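Local coordinates for periplasmic binding protein (Veillonella parvula, PDB 4N01), which probably binds a solute in the periplasm for hand-over to a membrane transporter, at residues 62-75 with 84-97. Numbering follows the deposited sequence. Where two conformers were deposited one is given.
Sequences APTHAVSMSQATTE and DKMAGTAFKEEEIY
Ala66 and Met86 pair in two parallel strands, 66-68 and 86-90, whose axes run 14° apart. Ala66 N donates to Lys85 O at 2.9 Å, and Ser68 N to Gly88 O. Between them a beta bulge shifts the register by one residue, and Ala66 O takes Ala87 N at 2.6 Å and a weak bond from Gly88 N. Side chains of helix 71-79 bind the loop that follows strand 86-90. Gln71, CG anti to the backbone N (chi1 -179°), extends into this loop. There OE1 accepts Glu93 N at 2.6 Å, nearly along the C=O axis, and Glu94 N on a lone pair. Its NE2 donates almost straight (173°) to Glu75 OE2, which receives Tyr97 N at 3.0 Å from the opposite face of the carboxylate. Replacing Gln71 with a leucine would probably leave the Glu93 and Glu94 amides without their shared acceptor and Glu75 OE2 without one of its donors. Thr74 crosses Thr89 at about a right angle, its OG1 3.6 Å from Thr89 CG2. Arg319 adds a salt bridge to Glu75 OE2. This is a beta-alpha-beta crossover: helix 71-79 links adjacent strands of a parallel sheet, with strand 127-129 flanking 66-68 and strand 109-111 flanking 86-90.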
# COMPACT_ATOMS: atom_id res chain seq x y z
N ALA A 62 -23.32 8.36 6.44
CA ALA A 62 -22.18 8.32 5.53
C ALA A 62 -21.81 9.72 5.04
O ALA A 62 -22.69 10.51 4.70
CB ALA A 62 -22.47 7.41 4.35
N PRO A 63 -20.50 10.03 5.01
CA PRO A 63 -20.04 11.28 4.39
C PRO A 63 -20.52 11.35 2.94
O PRO A 63 -20.64 10.30 2.30
CB PRO A 63 -18.52 11.14 4.42
CG PRO A 63 -18.26 10.26 5.62
CD PRO A 63 -19.40 9.26 5.61
N THR A 64 -20.80 12.54 2.43
CA THR A 64 -21.34 12.67 1.09
C THR A 64 -20.40 13.42 0.16
O THR A 64 -20.60 13.44 -1.06
CB THR A 64 -22.68 13.40 1.10
OG1 THR A 64 -22.46 14.76 1.52
CG2 THR A 64 -23.64 12.72 2.05
N HIS A 65 -19.39 14.05 0.75
CA HIS A 65 -18.38 14.80 -0.01
C HIS A 65 -16.97 14.42 0.42
O HIS A 65 -16.20 15.26 0.91
CB HIS A 65 -18.59 16.30 0.16
CG HIS A 65 -19.78 16.83 -0.56
ND1 HIS A 65 -21.08 16.47 -0.24
CD2 HIS A 65 -19.89 17.68 -1.61
CE1 HIS A 65 -21.92 17.08 -1.04
NE2 HIS A 65 -21.23 17.83 -1.89
N ALA A 66 -16.62 13.15 0.24
CA ALA A 66 -15.35 12.63 0.73
C ALA A 66 -14.22 12.92 -0.26
O ALA A 66 -14.43 12.85 -1.47
CB ALA A 66 -15.45 11.14 0.97
N VAL A 67 -13.05 13.26 0.27
CA VAL A 67 -11.88 13.51 -0.56
C VAL A 67 -10.78 12.53 -0.20
O VAL A 67 -10.43 12.39 0.98
CB VAL A 67 -11.34 14.95 -0.40
CG1 VAL A 67 -9.98 15.10 -1.09
CG2 VAL A 67 -12.35 15.98 -0.96
N SER A 68 -10.24 11.85 -1.20
CA SER A 68 -9.12 10.97 -0.97
C SER A 68 -7.83 11.63 -1.46
O SER A 68 -7.73 12.01 -2.63
CB SER A 68 -9.32 9.63 -1.68
OG SER A 68 -8.14 8.85 -1.57
N MSE A 69 -6.86 11.78 -0.56
CA MSE A 69 -5.61 12.47 -0.88
C MSE A 69 -4.51 11.53 -1.39
O MSE A 69 -3.42 11.99 -1.72
CB MSE A 69 -5.08 13.19 0.37
CG MSE A 69 -6.03 14.23 0.95
SE MSE A 69 -6.11 15.88 -0.09
CE MSE A 69 -4.53 16.78 0.65
N SER A 70 -4.79 10.23 -1.46
CA SER A 70 -3.77 9.26 -1.88
C SER A 70 -4.39 8.19 -2.75
O SER A 70 -5.58 7.88 -2.63
CB SER A 70 -3.13 8.59 -0.66
OG SER A 70 -2.65 9.57 0.26
N GLN A 71 -3.59 7.59 -3.63
CA GLN A 71 -4.15 6.57 -4.51
C GLN A 71 -4.64 5.34 -3.76
O GLN A 71 -5.67 4.75 -4.14
CB GLN A 71 -3.15 6.15 -5.59
CG GLN A 71 -3.74 5.11 -6.54
CD GLN A 71 -2.89 4.89 -7.77
OE1 GLN A 71 -1.98 5.68 -8.06
NE2 GLN A 71 -3.18 3.82 -8.50
N ALA A 72 -3.92 4.95 -2.71
CA ALA A 72 -4.26 3.76 -1.95
C ALA A 72 -5.65 3.89 -1.30
O ALA A 72 -6.47 2.97 -1.40
CB ALA A 72 -3.20 3.45 -0.90
N THR A 73 -5.92 5.02 -0.66
CA THR A 73 -7.24 5.22 -0.07
C THR A 73 -8.30 5.44 -1.15
O THR A 73 -9.47 5.10 -0.96
CB THR A 73 -7.26 6.37 0.95
OG1 THR A 73 -6.69 7.54 0.35
CG2 THR A 73 -6.46 6.00 2.21
N THR A 74 -7.92 6.01 -2.30
CA THR A 74 -8.85 6.11 -3.43
C THR A 74 -9.32 4.72 -3.87
O THR A 74 -10.51 4.50 -4.09
CB THR A 74 -8.22 6.84 -4.63
OG1 THR A 74 -8.09 8.23 -4.31
CG2 THR A 74 -9.09 6.69 -5.89
N GLU A 75 -8.37 3.79 -3.99
CA GLU A 75 -8.73 2.43 -4.39
C GLU A 75 -9.58 1.73 -3.34
O GLU A 75 -10.54 1.04 -3.68
CB GLU A 75 -7.48 1.62 -4.82
CG GLU A 75 -6.84 2.27 -6.06
CD GLU A 75 -5.66 1.50 -6.66
OE1 GLU A 75 -5.12 0.56 -6.01
OE2 GLU A 75 -5.26 1.84 -7.80
N ASP A 84 -20.10 7.53 -5.51
CA ASP A 84 -21.17 8.52 -5.36
C ASP A 84 -20.99 9.42 -4.13
O ASP A 84 -21.56 10.52 -4.06
CB ASP A 84 -22.55 7.85 -5.29
CG ASP A 84 -23.68 8.86 -5.12
OD1 ASP A 84 -23.80 9.78 -5.97
OD2 ASP A 84 -24.43 8.76 -4.13
N LYS A 85 -20.19 8.96 -3.17
CA LYS A 85 -19.95 9.73 -1.95
C LYS A 85 -18.66 10.55 -2.01
O LYS A 85 -18.27 11.19 -1.03
CB LYS A 85 -19.89 8.78 -0.74
CG LYS A 85 -21.13 7.91 -0.57
CD LYS A 85 -22.36 8.76 -0.31
CE LYS A 85 -23.62 7.90 -0.23
NZ LYS A 85 -24.04 7.61 1.17
N MSE A 86 -17.98 10.51 -3.16
CA MSE A 86 -16.65 11.10 -3.29
C MSE A 86 -16.65 12.43 -4.03
O MSE A 86 -17.14 12.54 -5.16
CB MSE A 86 -15.69 10.10 -3.94
CG MSE A 86 -15.57 8.84 -3.09
SE MSE A 86 -14.62 7.38 -3.92
CE MSE A 86 -12.87 8.25 -4.01
N ALA A 87 -16.11 13.46 -3.38
CA ALA A 87 -16.06 14.79 -3.99
C ALA A 87 -14.74 15.04 -4.73
O ALA A 87 -14.62 15.99 -5.50
CB ALA A 87 -16.28 15.85 -2.95
N GLY A 88 -13.75 14.19 -4.50
CA GLY A 88 -12.49 14.39 -5.19
C GLY A 88 -11.43 13.36 -4.84
O GLY A 88 -11.48 12.76 -3.77
N THR A 89 -10.48 13.17 -5.75
CA THR A 89 -9.31 12.35 -5.47
C THR A 89 -8.05 13.14 -5.80
O THR A 89 -8.10 14.12 -6.54
CB THR A 89 -9.28 11.06 -6.30
OG1 THR A 89 -9.22 11.41 -7.69
CG2 THR A 89 -10.51 10.22 -6.02
N ALA A 90 -6.91 12.68 -5.28
CA ALA A 90 -5.65 13.38 -5.52
C ALA A 90 -4.48 12.42 -5.55
O ALA A 90 -4.57 11.28 -5.09
CB ALA A 90 -5.42 14.44 -4.48
N PHE A 91 -3.38 12.91 -6.11
CA PHE A 91 -2.09 12.24 -6.07
C PHE A 91 -2.12 10.80 -6.59
O PHE A 91 -1.66 9.88 -5.92
CB PHE A 91 -1.51 12.30 -4.65
CG PHE A 91 -0.05 12.59 -4.62
CD1 PHE A 91 0.46 13.61 -3.81
CD2 PHE A 91 0.84 11.86 -5.40
CE1 PHE A 91 1.81 13.89 -3.79
CE2 PHE A 91 2.20 12.13 -5.38
CZ PHE A 91 2.68 13.15 -4.57
N LYS A 92 -2.64 10.62 -7.80
CA LYS A 92 -2.53 9.33 -8.48
C LYS A 92 -1.05 9.05 -8.73
O LYS A 92 -0.33 9.92 -9.22
CB LYS A 92 -3.29 9.38 -9.81
CG LYS A 92 -3.11 8.13 -10.66
CD LYS A 92 -3.95 8.20 -11.93
CE LYS A 92 -3.68 6.99 -12.83
NZ LYS A 92 -3.96 7.28 -14.27
N GLU A 93 -0.58 7.84 -8.40
CA GLU A 93 0.84 7.50 -8.53
C GLU A 93 1.14 6.54 -9.68
O GLU A 93 2.26 6.51 -10.20
CB GLU A 93 1.37 6.86 -7.24
CG GLU A 93 1.38 7.78 -6.04
CD GLU A 93 1.71 7.04 -4.75
OE1 GLU A 93 2.58 6.14 -4.78
OE2 GLU A 93 1.08 7.35 -3.72
N GLU A 94 0.15 5.74 -10.05
CA GLU A 94 0.34 4.70 -11.06
C GLU A 94 -1.02 4.35 -11.63
O GLU A 94 -2.03 4.88 -11.15
CB GLU A 94 1.01 3.46 -10.45
CG GLU A 94 0.43 3.02 -9.10
CD GLU A 94 1.05 1.73 -8.56
OE1 GLU A 94 0.67 0.64 -9.06
OE2 GLU A 94 1.90 1.78 -7.63
N GLU A 95 -1.06 3.48 -12.64
CA GLU A 95 -2.33 3.07 -13.25
C GLU A 95 -3.29 2.56 -12.18
O GLU A 95 -2.91 1.78 -11.30
CB GLU A 95 -2.12 1.97 -14.30
CG GLU A 95 -3.41 1.51 -15.00
CD GLU A 95 -3.25 0.22 -15.79
OE1 GLU A 95 -2.43 -0.64 -15.40
OE2 GLU A 95 -3.97 0.04 -16.80
N ILE A 96 -4.54 3.02 -12.25
CA ILE A 96 -5.57 2.59 -11.30
C ILE A 96 -5.78 1.09 -11.48
O ILE A 96 -5.74 0.59 -12.60
CB ILE A 96 -6.89 3.34 -11.57
CG1 ILE A 96 -6.66 4.85 -11.41
CG2 ILE A 96 -8.00 2.85 -10.64
CD1 ILE A 96 -6.09 5.23 -10.06
N TYR A 97 -5.95 0.37 -10.38
CA TYR A 97 -6.25 -1.06 -10.41
C TYR A 97 -7.41 -1.28 -11.40
O TYR A 97 -8.49 -0.69 -11.23
CB TYR A 97 -6.65 -1.50 -9.00
CG TYR A 97 -6.62 -2.98 -8.74
CD1 TYR A 97 -5.55 -3.77 -9.15
CD2 TYR A 97 -7.67 -3.60 -8.06
CE1 TYR A 97 -5.52 -5.13 -8.90
CE2 TYR A 97 -7.65 -4.96 -7.80
CZ TYR A 97 -6.58 -5.72 -8.23
OH TYR A 97 -6.54 -7.07 -7.99
O HOH W 1 -22.57 12.37 -2.38
O HOH W 2 -0.88 8.78 -3.63
O HOH W 3 -1.08 5.59 -2.36
O HOH W 4 -6.04 9.27 -5.98